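PDB 4XG0: uncharacterized protein from Bordetella bronchiseptica, which probably phosphorylates acid sugars as a member of the DUF1537 kinase family, which pairs a sugar-binding domain with a nucleotide-binding domain. Local coordinates for residues T114-F119 and A167-T172; G39-Q44 and Y108-S113; G388-G393 and L398-K403; G325-A328 and D333-A336; A125-W130 and A134-C139. All blocks are in the same frame, centred on the assembly; numbering follows the deposited sequence.

In the fold
Contacts 1, 2 and 5 belong to the sugar-binding N-terminal domain, contacts 3 and 4 to the nucleotide-binding C-terminal domain on the opposite side of the chain's centre. Contacts 1 and 2 have centres about 17 Å apart and touch where F119 CE1 packs 3.9 Å from V111 CG2; R116 of the first and K110 of the second each come within about 3 Å of a bound citrate, probably from the crystallisation liquor but perhaps marking a pocket. Contact 5 touches both, K109 CD of contact 2 lying 4.2 Å from A126 CB. Contacts 3 and 4 stand about 24 Å apart between centres, and the nearest atoms of contacts 2 and 3 are separated by about 17 Å.

Contact 1 (T114-F119 and A167-T172); sequences TLRGAF and ATDPVT
R116 reaches from its loop to the loop 167-172, passing T172 before it ends at D169. Its CB lies 3.4 Å from the hydroxyl oxygen OG1 of T172, and the next carbon, CG, settles 3.4 Å from T172 O; the arginine and threonine side chains cross at about a right angle. T172 O, covered by these carbons, has no polar partner in the model. CD comes to 3.8 Å from D169 OD1, and a bend at chi3 (-66°) then turns NE and the guanidinium off the line of the chain. NE forms a salt bridge with D112 in the same loop as R116, while NH1 donates across the gap to D169 OD1 at 3.1 Å with an N-H...O angle of 150°. That oxygen lies near the guanidinium plane, at its edge, yet it is approached from above the carboxylate, the two planes standing 80° apart. The other carboxylate oxygen, D169 OD2, is taken up within its own loop. It accepts from V171 N at 3.2 Å in an Asx turn, and from T172 N at 3.1 Å through its anti lone pair. D169 is thereby braced on one oxygen and meets the arginine with the other. With D112 and D169 on separate nitrogens, the guanidinium is probably held in its rotation beside a bound citrate.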
# COMPACT_ATOMS: atom_id res chain seq x y z
N THR A 114 -21.31 4.37 -6.44
CA THR A 114 -22.63 3.96 -6.89
C THR A 114 -22.88 4.12 -8.39
O THR A 114 -24.04 4.15 -8.83
CB THR A 114 -23.76 4.62 -6.06
OG1 THR A 114 -23.53 6.03 -5.92
CG2 THR A 114 -23.86 3.96 -4.68
N LEU A 115 -21.81 4.15 -9.18
CA LEU A 115 -21.88 4.01 -10.65
C LEU A 115 -22.47 5.19 -11.43
O LEU A 115 -22.69 5.03 -12.62
CB LEU A 115 -22.71 2.78 -11.04
CG LEU A 115 -22.43 1.51 -10.25
CD1 LEU A 115 -23.29 0.36 -10.77
CD2 LEU A 115 -20.95 1.12 -10.29
N ARG A 116 -22.74 6.32 -10.78
CA ARG A 116 -23.34 7.44 -11.48
C ARG A 116 -22.31 8.01 -12.43
O ARG A 116 -21.14 8.21 -12.06
CB ARG A 116 -23.85 8.52 -10.52
CG ARG A 116 -25.03 8.08 -9.67
CD ARG A 116 -25.31 9.04 -8.54
NE ARG A 116 -24.22 9.07 -7.56
CZ ARG A 116 -24.14 9.93 -6.54
NH1 ARG A 116 -25.07 10.86 -6.36
NH2 ARG A 116 -23.11 9.87 -5.69
N GLY A 117 -22.74 8.25 -13.66
CA GLY A 117 -21.89 8.79 -14.69
C GLY A 117 -22.01 8.04 -16.01
O GLY A 117 -22.79 7.09 -16.12
N ALA A 118 -21.24 8.48 -17.01
CA ALA A 118 -21.09 7.77 -18.27
C ALA A 118 -20.09 6.64 -18.09
O ALA A 118 -18.98 6.64 -18.65
CB ALA A 118 -20.61 8.73 -19.36
N PHE A 119 -20.51 5.65 -17.32
CA PHE A 119 -19.61 4.70 -16.71
C PHE A 119 -18.79 3.93 -17.73
O PHE A 119 -17.54 3.95 -17.67
CB PHE A 119 -20.42 3.75 -15.82
CG PHE A 119 -19.64 3.09 -14.75
CD1 PHE A 119 -19.28 3.77 -13.61
CD2 PHE A 119 -19.30 1.75 -14.86
CE1 PHE A 119 -18.57 3.11 -12.61
CE2 PHE A 119 -18.59 1.11 -13.87
CZ PHE A 119 -18.24 1.78 -12.76
N ALA A 167 -31.43 5.32 -8.29
CA ALA A 167 -32.19 5.06 -9.50
C ALA A 167 -33.00 6.31 -9.86
O ALA A 167 -33.53 6.41 -10.96
CB ALA A 167 -33.11 3.85 -9.33
N THR A 168 -33.08 7.25 -8.93
CA THR A 168 -33.78 8.51 -9.18
C THR A 168 -32.96 9.72 -8.75
O THR A 168 -33.50 10.71 -8.27
CB THR A 168 -35.14 8.54 -8.44
OG1 THR A 168 -34.92 8.65 -7.03
CG2 THR A 168 -35.95 7.28 -8.74
N ASP A 169 -31.64 9.63 -8.90
CA ASP A 169 -30.78 10.78 -8.73
C ASP A 169 -31.26 11.85 -9.71
O ASP A 169 -31.50 11.55 -10.88
CB ASP A 169 -29.32 10.41 -9.01
CG ASP A 169 -28.35 11.52 -8.62
OD1 ASP A 169 -27.92 11.55 -7.44
OD2 ASP A 169 -28.00 12.35 -9.48
N PRO A 170 -31.43 13.10 -9.24
CA PRO A 170 -32.00 14.12 -10.12
C PRO A 170 -31.17 14.36 -11.38
O PRO A 170 -31.74 14.64 -12.44
CB PRO A 170 -32.00 15.38 -9.24
CG PRO A 170 -32.01 14.87 -7.85
CD PRO A 170 -31.20 13.61 -7.88
N VAL A 171 -29.85 14.22 -11.28
CA VAL A 171 -28.96 14.59 -12.37
C VAL A 171 -28.52 13.41 -13.24
O VAL A 171 -28.45 13.54 -14.47
CB VAL A 171 -27.71 15.33 -11.84
CG1 VAL A 171 -26.96 15.98 -12.99
CG2 VAL A 171 -28.10 16.38 -10.80
N THR A 172 -28.21 12.27 -12.61
CA THR A 172 -27.72 11.08 -13.32
C THR A 172 -28.16 9.77 -12.66
O THR A 172 -27.37 9.11 -11.97
CB THR A 172 -26.17 11.03 -13.38
OG1 THR A 172 -25.64 11.04 -12.05
CG2 THR A 172 -25.61 12.21 -14.16

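Contact 2 (G39-Q44 and Y108-S113)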
# COMPACT_ATOMS: atom_id res chain seq x y z
N GLY A 39 -10.27 15.07 -4.71
CA GLY A 39 -9.62 15.51 -3.48
C GLY A 39 -9.55 14.39 -2.47
O GLY A 39 -8.57 14.22 -1.74
N ASP A 40 -10.61 13.61 -2.38
CA ASP A 40 -10.60 12.56 -1.38
C ASP A 40 -9.54 11.51 -1.71
O ASP A 40 -8.79 11.09 -0.82
CB ASP A 40 -11.98 11.91 -1.25
CG ASP A 40 -12.01 10.87 -0.16
OD1 ASP A 40 -11.71 9.68 -0.45
OD2 ASP A 40 -12.30 11.23 1.01
N THR A 41 -9.46 11.12 -2.98
CA THR A 41 -8.51 10.07 -3.39
C THR A 41 -7.08 10.59 -3.25
O THR A 41 -6.21 9.93 -2.69
CB THR A 41 -8.74 9.58 -4.83
OG1 THR A 41 -8.60 10.66 -5.75
CG2 THR A 41 -10.13 8.98 -4.94
N ALA A 42 -6.87 11.82 -3.70
CA ALA A 42 -5.54 12.40 -3.60
C ALA A 42 -5.02 12.43 -2.17
O ALA A 42 -3.83 12.17 -1.95
CB ALA A 42 -5.52 13.76 -4.18
N VAL A 43 -5.86 12.74 -1.19
CA VAL A 43 -5.33 12.81 0.20
C VAL A 43 -4.90 11.42 0.68
O VAL A 43 -3.98 11.27 1.46
CB VAL A 43 -6.32 13.48 1.15
CG1 VAL A 43 -5.74 13.51 2.61
CG2 VAL A 43 -6.54 14.90 0.71
N GLN A 44 -5.56 10.38 0.16
CA GLN A 44 -5.11 9.04 0.50
C GLN A 44 -3.72 8.73 0.05
O GLN A 44 -3.01 8.01 0.72
CB GLN A 44 -6.12 8.00 0.03
CG GLN A 44 -7.42 8.15 0.75
CD GLN A 44 -7.26 8.09 2.30
OE1 GLN A 44 -6.59 7.21 2.84
NE2 GLN A 44 -7.84 9.03 2.99
N TYR A 108 -4.91 5.38 -12.05
CA TYR A 108 -6.08 5.02 -11.25
C TYR A 108 -7.24 5.88 -11.71
O TYR A 108 -7.15 7.11 -11.73
CB TYR A 108 -5.77 5.25 -9.77
CG TYR A 108 -6.88 5.26 -8.72
CD1 TYR A 108 -8.08 4.60 -8.87
CD2 TYR A 108 -6.67 5.97 -7.54
CE1 TYR A 108 -9.06 4.64 -7.83
CE2 TYR A 108 -7.61 6.02 -6.55
CZ TYR A 108 -8.80 5.35 -6.70
OH TYR A 108 -9.71 5.43 -5.66
N LYS A 109 -8.33 5.24 -12.14
CA LYS A 109 -9.52 5.98 -12.49
C LYS A 109 -10.53 5.94 -11.34
O LYS A 109 -10.98 4.87 -10.93
CB LYS A 109 -10.20 5.41 -13.76
CG LYS A 109 -11.30 6.29 -14.24
CD LYS A 109 -11.97 5.76 -15.52
CE LYS A 109 -12.87 6.81 -16.20
NZ LYS A 109 -14.13 7.10 -15.46
N LYS A 110 -10.84 7.12 -10.80
CA LYS A 110 -11.69 7.27 -9.63
C LYS A 110 -13.11 7.63 -10.06
O LYS A 110 -13.35 8.66 -10.72
CB LYS A 110 -11.13 8.35 -8.67
CG LYS A 110 -12.15 8.98 -7.70
CD LYS A 110 -12.65 7.96 -6.65
CE LYS A 110 -13.57 8.62 -5.63
NZ LYS A 110 -14.85 9.04 -6.21
N VAL A 111 -14.03 6.72 -9.71
CA VAL A 111 -15.44 6.83 -10.05
C VAL A 111 -16.33 6.84 -8.80
O VAL A 111 -15.84 6.65 -7.68
CB VAL A 111 -15.86 5.68 -11.00
CG1 VAL A 111 -15.09 5.77 -12.32
CG2 VAL A 111 -15.59 4.36 -10.35
N ASP A 112 -17.61 7.14 -9.00
CA ASP A 112 -18.63 7.01 -7.95
C ASP A 112 -18.71 5.54 -7.56
O ASP A 112 -18.76 4.64 -8.43
CB ASP A 112 -19.99 7.49 -8.52
CG ASP A 112 -21.13 7.51 -7.49
OD1 ASP A 112 -20.94 7.94 -6.32
OD2 ASP A 112 -22.28 7.14 -7.90
N SER A 113 -18.77 5.30 -6.25
CA SER A 113 -19.03 3.96 -5.74
C SER A 113 -20.37 3.46 -6.22
O SER A 113 -20.54 2.25 -6.33
CB SER A 113 -19.01 3.90 -4.21
OG SER A 113 -20.00 4.72 -3.64
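The methyl of T41, on helix 35-47, packs against K110 and Y108 of strand 106-110. No hydrogen bond crosses between the two segments; the contact is van der Waals. T41 CG2 lies over the lysine's aliphatic chain: it is 3.2 Å from K110 CD, 3.4 Å from CG and 3.5 Å from CE. The first two are closer than ordinary carbon contact, and so short an approach is doubtful and may partly reflect coordinate error. The bend of the lysine at chi2 (68°) lays CD and CE along the methyl, and the one at chi4 turns NZ to V111 O. The same methyl stands 3.6 Å from Y108 OH, and T41 CB comes to 4.1 Å from Y108 CE2, approaching the ring obliquely.

Hydrogen bonding runs away from this interface. T41 OG1 turns back to its own helix, where S38 O and G37 O are its partners, which leaves the methyl facing the strand. Y108 OH bonds to S239 O, at the foot of helix 240-252. K110 NZ donates to V111 O at 3.0 Å, from well above the carbonyl plane, and also to an oxygen of the bound citrate.

Charge plays a distant part at most: D40 OD1 and K110 NZ are of opposite sign but 6.6 Å apart. The helix, which follows strand 28-32, packs here on the parallel sheet of the sugar-binding region, in which strand 106-110 lies next to 28-32. The chemistry divides the lysine in two, its carbons packed on a threonine methyl and its amino group shared between V111 O and the citrate, consistent with a pocket for an anion.

Contact 3 (G388-G393 and L398-K403)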
# COMPACT_ATOMS: atom_id res chain seq x y z
N GLY A 388 9.33 6.60 11.61
CA GLY A 388 10.12 7.76 11.23
C GLY A 388 11.33 7.29 10.45
O GLY A 388 11.37 6.15 9.98
N THR A 389 12.29 8.19 10.25
CA THR A 389 13.56 7.84 9.66
C THR A 389 14.72 8.22 10.60
O THR A 389 14.66 9.23 11.29
CB THR A 389 13.73 8.54 8.34
OG1 THR A 389 13.55 9.96 8.48
CG2 THR A 389 12.68 8.02 7.34
N LEU A 390 15.78 7.43 10.58
CA LEU A 390 16.94 7.74 11.41
C LEU A 390 17.55 9.08 11.05
O LEU A 390 17.71 9.44 9.87
CB LEU A 390 18.03 6.67 11.36
CG LEU A 390 17.62 5.29 11.86
CD1 LEU A 390 18.73 4.27 11.70
CD2 LEU A 390 17.16 5.37 13.30
N THR A 391 17.93 9.82 12.08
CA THR A 391 18.74 11.00 11.85
C THR A 391 20.11 10.80 12.43
O THR A 391 20.26 10.22 13.52
CB THR A 391 18.11 12.26 12.47
OG1 THR A 391 18.21 12.21 13.89
CG2 THR A 391 16.66 12.34 12.09
N GLY A 392 21.11 11.26 11.68
CA GLY A 392 22.49 11.12 12.09
C GLY A 392 23.03 9.73 11.84
O GLY A 392 22.30 8.78 11.56
N GLY A 393 24.35 9.61 11.91
CA GLY A 393 24.98 8.31 11.90
C GLY A 393 25.03 7.66 10.54
O GLY A 393 24.69 8.26 9.52
N LEU A 398 17.15 5.79 7.15
CA LEU A 398 16.53 4.48 7.20
C LEU A 398 15.21 4.56 7.95
O LEU A 398 15.18 5.05 9.08
CB LEU A 398 17.42 3.47 7.89
CG LEU A 398 16.97 2.02 7.88
CD1 LEU A 398 17.08 1.40 6.48
CD2 LEU A 398 17.75 1.25 8.87
N PRO A 399 14.14 4.04 7.36
CA PRO A 399 12.89 3.96 8.13
C PRO A 399 13.01 3.07 9.36
O PRO A 399 13.67 2.03 9.35
CB PRO A 399 11.91 3.38 7.13
CG PRO A 399 12.46 3.83 5.75
CD PRO A 399 13.95 3.60 5.96
N VAL A 400 12.40 3.54 10.44
CA VAL A 400 12.46 2.86 11.73
C VAL A 400 11.10 2.95 12.43
O VAL A 400 10.37 3.95 12.29
CB VAL A 400 13.57 3.48 12.65
CG1 VAL A 400 13.39 4.99 12.79
CG2 VAL A 400 13.61 2.80 14.00
N VAL A 401 10.77 1.89 13.15
CA VAL A 401 9.60 1.82 14.01
C VAL A 401 10.09 1.34 15.35
O VAL A 401 10.88 0.40 15.45
CB VAL A 401 8.57 0.78 13.48
CG1 VAL A 401 7.51 0.46 14.52
CG2 VAL A 401 7.94 1.25 12.17
N THR A 402 9.63 2.00 16.40
CA THR A 402 9.99 1.56 17.73
C THR A 402 8.70 1.27 18.52
O THR A 402 7.61 1.80 18.24
CB THR A 402 10.86 2.62 18.43
OG1 THR A 402 10.25 3.90 18.27
CG2 THR A 402 12.24 2.67 17.79
N LYS A 403 8.84 0.41 19.52
CA LYS A 403 7.67 -0.01 20.28
C LYS A 403 8.09 -0.53 21.63
O LYS A 403 9.10 -1.21 21.75
CB LYS A 403 6.91 -1.12 19.53
CG LYS A 403 5.65 -1.60 20.19
CD LYS A 403 4.99 -2.76 19.43
CE LYS A 403 5.70 -4.10 19.68
NZ LYS A 403 5.56 -4.55 21.12
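Three backbone hydrogen bonds join G388 and L390 to V400 and L398. G388 and V400 form a reciprocal, hydrogen-bonded antiparallel pair: G388 N donates to V400 O at 2.9 Å, and V400 N returns the bond to G388 O at 2.8 Å. Two residues further toward the turn, L390 N donates to L398 O, also at 2.9 Å. Weaker CA-H...O contacts fill the places between, from P399 CA to G388 O at 3.2 Å and from T389 CA to L398 O at 3.3 Å. T389 and P399 form the adjacent non-hydrogen-bonded pair, where proline could offer no N-H in any case. The whole is a beta hairpin of strands 385-391 and 399-403 inside the seven-stranded mixed sheet of the nucleotide-binding region; the short strand segments cross at 108°. Outside the ladder the packing falls to leucine and valine. V400 CG1 sits between its backbone N and carbonyl carbon (chi1 53°), from where it meets L390 CD2 at 3.8 Å, the two side chains crossing at about a right angle. L390 CD1 instead runs beside L398, 4.1 Å from its CB, both chains pointing the same way. L370 and A372, in the loop before strand 374-380, touch L390.

Contact 4 (G325-A328 and D333-A336)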
# COMPACT_ATOMS: atom_id res chain seq x y z
N GLY A 325 17.99 -13.51 29.56
CA GLY A 325 19.20 -13.52 30.36
C GLY A 325 20.29 -12.56 29.91
O GLY A 325 20.04 -11.51 29.30
N ARG A 326 21.52 -12.92 30.23
CA ARG A 326 22.66 -12.11 29.84
C ARG A 326 23.72 -13.01 29.25
O ARG A 326 23.80 -14.19 29.58
CB ARG A 326 23.23 -11.37 31.06
CG ARG A 326 23.69 -12.30 32.16
CD ARG A 326 24.59 -11.58 33.14
NE ARG A 326 23.83 -10.69 34.01
CZ ARG A 326 24.36 -9.66 34.66
NH1 ARG A 326 23.59 -8.91 35.44
NH2 ARG A 326 25.65 -9.37 34.54
N LEU A 327 24.55 -12.45 28.36
CA LEU A 327 25.67 -13.20 27.82
C LEU A 327 26.66 -13.52 28.93
O LEU A 327 26.91 -12.71 29.82
CB LEU A 327 26.36 -12.36 26.75
CG LEU A 327 25.43 -11.82 25.67
CD1 LEU A 327 26.25 -11.12 24.62
CD2 LEU A 327 24.64 -12.94 25.06
N ALA A 328 27.25 -14.71 28.85
CA ALA A 328 28.20 -15.17 29.86
C ALA A 328 29.37 -14.22 29.98
O ALA A 328 29.96 -13.82 28.97
CB ALA A 328 28.68 -16.57 29.51
N ASP A 333 22.89 -5.79 30.34
CA ASP A 333 22.26 -5.34 29.09
C ASP A 333 22.98 -5.90 27.85
O ASP A 333 22.76 -5.42 26.73
CB ASP A 333 22.24 -3.80 29.00
CG ASP A 333 21.32 -3.29 27.89
OD1 ASP A 333 20.15 -3.73 27.86
OD2 ASP A 333 21.75 -2.45 27.05
N SER A 334 23.80 -6.93 28.05
CA SER A 334 24.68 -7.44 27.01
C SER A 334 23.92 -8.06 25.84
O SER A 334 24.36 -7.94 24.69
CB SER A 334 25.68 -8.46 27.60
OG SER A 334 25.03 -9.48 28.32
N VAL A 335 22.78 -8.68 26.12
CA VAL A 335 22.02 -9.33 25.05
C VAL A 335 21.45 -8.30 24.07
O VAL A 335 21.61 -8.45 22.86
CB VAL A 335 20.87 -10.23 25.61
CG1 VAL A 335 19.84 -10.52 24.51
CG2 VAL A 335 21.43 -11.53 26.16
N ALA A 336 20.83 -7.25 24.59
CA ALA A 336 20.24 -6.22 23.74
C ALA A 336 21.36 -5.43 23.03
O ALA A 336 21.26 -5.10 21.85
CB ALA A 336 19.41 -5.31 24.57
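L327 packs against S334 and V335 where a loop following strand 317-321 folds over the first turn of helix 334-349, in the nucleotide-binding region. The serine and valine offer the loop two different surfaces, one polar and one apolar, and L327 meets both. S334 points toward the loop, and its OG, swung between its own backbone N and carbonyl carbon (chi1 53°), accepts a hydrogen bond from L327 N at 3.0 Å. The bond is bent, 144° at the hydrogen. The same hydroxyl also bonds to D331 O in the intervening turn, and two bonds thus fix its rotation and tie the loop to the start of the helix.

Beside this polar link the leucine packs on the serine: L327 CB is 3.5 Å from S334 OG, and the branch CD1 reaches on to 3.7 Å from S334 O. The other branch is turned to the valine. L327 CD2 meets V335 CG2 at 3.7 Å, the two side chains crossing at a slant, and L289 and L292 of helix 289-292 touch both residues. R326 touches through CA and CB, its CB lying 3.8 Å from S334 OG, while its guanidinium leads away to L330 O. V335 CG2 has a further neighbour in the loop backbone, the carbonyl oxygen G325 O, 3.4 Å from the methyl carbon.

Contact 5 (A125-W130 and A134-C139); sequences AARLAW and AIAVVC
The return from helix 119-130 into strand 135-139, the closing half of a beta-alpha-beta unit that starts with strand 106-110, is packed where R127 and W130 meet A134 and A136. The methyl of A134 makes most of the contacts. A134 CB sits 3.4 Å from R127 O and 3.6 Å from R127 CG, and W130 reaches it from the other end of the last helical turn with CD1 at 3.8 Å. The methyl lies at the edge of the indole, near the ring plane, and not over a face. W130 NE1, meanwhile, bonds to Q232 O, which fixes how the ring is turned.

R127 works through its carbons. With CG anti to the backbone N (chi1 -175°), the chain runs out over the beginning of the strand, where CD comes 3.5 Å from A134 O, 3.6 Å from A136 N and 3.9 Å from A136 CB. A bend at chi3 (44°) then turns the guanidinium off the line of the carbons; a long, weak ion pair with D124 is made by NH2. No hydrogen bond crosses between the segments, and the small alanines are consistent with the close approach of helix and strand. The strand itself is bonded by its neighbours, strand 234-238 among them. Since that strand lies between 106-110 and 135-139 in the parallel sheet, the helix completes a beta-alpha-beta crossover that skips one strand, of the kind found in Rossmann-like alpha/beta folds.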
# COMPACT_ATOMS: atom_id res chain seq x y z
N ALA A 125 -12.69 4.65 -22.94
CA ALA A 125 -11.85 5.72 -23.45
C ALA A 125 -10.53 5.76 -22.67
O ALA A 125 -9.47 5.96 -23.23
CB ALA A 125 -12.57 7.05 -23.35
N ALA A 126 -10.62 5.54 -21.36
CA ALA A 126 -9.42 5.62 -20.53
C ALA A 126 -8.49 4.45 -20.84
O ALA A 126 -7.29 4.63 -20.99
CB ALA A 126 -9.79 5.63 -19.06
N ARG A 127 -9.04 3.26 -20.94
CA ARG A 127 -8.21 2.07 -21.10
C ARG A 127 -7.51 2.05 -22.44
O ARG A 127 -6.36 1.63 -22.56
CB ARG A 127 -9.09 0.83 -20.98
CG ARG A 127 -8.28 -0.42 -21.02
CD ARG A 127 -9.17 -1.63 -21.04
NE ARG A 127 -10.28 -1.45 -21.96
CZ ARG A 127 -10.15 -1.41 -23.28
NH1 ARG A 127 -8.94 -1.53 -23.82
NH2 ARG A 127 -11.22 -1.26 -24.05
N LEU A 128 -8.23 2.48 -23.46
CA LEU A 128 -7.66 2.51 -24.81
C LEU A 128 -6.54 3.55 -24.88
O LEU A 128 -5.51 3.34 -25.53
CB LEU A 128 -8.74 2.86 -25.82
CG LEU A 128 -9.76 1.75 -26.08
CD1 LEU A 128 -10.83 2.25 -27.04
CD2 LEU A 128 -9.07 0.52 -26.64
N ALA A 129 -6.73 4.67 -24.19
CA ALA A 129 -5.76 5.75 -24.21
C ALA A 129 -4.52 5.36 -23.44
O ALA A 129 -3.42 5.86 -23.71
CB ALA A 129 -6.37 7.02 -23.65
N TRP A 130 -4.69 4.46 -22.46
CA TRP A 130 -3.58 4.04 -21.60
C TRP A 130 -2.69 3.04 -22.32
O TRP A 130 -1.47 3.17 -22.31
CB TRP A 130 -4.10 3.46 -20.27
CG TRP A 130 -3.01 3.07 -19.31
CD1 TRP A 130 -2.66 1.81 -18.93
CD2 TRP A 130 -2.11 3.95 -18.60
NE1 TRP A 130 -1.61 1.85 -18.03
CE2 TRP A 130 -1.26 3.15 -17.82
CE3 TRP A 130 -1.96 5.35 -18.56
CZ2 TRP A 130 -0.28 3.70 -16.98
CZ3 TRP A 130 -0.98 5.89 -17.74
CH2 TRP A 130 -0.14 5.06 -16.98
N ALA A 134 -3.85 -2.73 -22.12
CA ALA A 134 -4.35 -2.28 -20.81
C ALA A 134 -5.53 -3.14 -20.36
O ALA A 134 -6.32 -3.65 -21.18
CB ALA A 134 -4.73 -0.80 -20.85
N ILE A 135 -5.61 -3.37 -19.06
CA ILE A 135 -6.75 -4.09 -18.49
C ILE A 135 -7.45 -3.12 -17.55
O ILE A 135 -6.80 -2.53 -16.66
CB ILE A 135 -6.32 -5.34 -17.69
CG1 ILE A 135 -5.53 -6.30 -18.57
CG2 ILE A 135 -7.53 -6.02 -17.04
CD1 ILE A 135 -5.01 -7.52 -17.85
N ALA A 136 -8.75 -2.93 -17.72
CA ALA A 136 -9.50 -2.10 -16.77
C ALA A 136 -10.00 -3.06 -15.73
O ALA A 136 -10.76 -3.98 -16.06
CB ALA A 136 -10.67 -1.38 -17.45
N VAL A 137 -9.57 -2.86 -14.49
CA VAL A 137 -9.91 -3.73 -13.38
C VAL A 137 -10.88 -2.97 -12.51
O VAL A 137 -10.51 -2.07 -11.75
CB VAL A 137 -8.66 -4.13 -12.60
CG1 VAL A 137 -9.04 -5.16 -11.51
CG2 VAL A 137 -7.59 -4.67 -13.57
N VAL A 138 -12.14 -3.34 -12.63
CA VAL A 138 -13.22 -2.50 -12.16
C VAL A 138 -13.79 -3.03 -10.85
O VAL A 138 -14.31 -4.16 -10.78
CB VAL A 138 -14.35 -2.44 -13.20
CG1 VAL A 138 -15.43 -1.53 -12.73
CG2 VAL A 138 -13.81 -1.94 -14.53
N CYS A 139 -13.70 -2.21 -9.82
CA CYS A 139 -14.28 -2.57 -8.53
C CYS A 139 -14.59 -1.30 -7.70
O CYS A 139 -13.75 -0.80 -6.95
CB CYS A 139 -13.31 -3.45 -7.76
SG CYS A 139 -13.90 -3.83 -6.08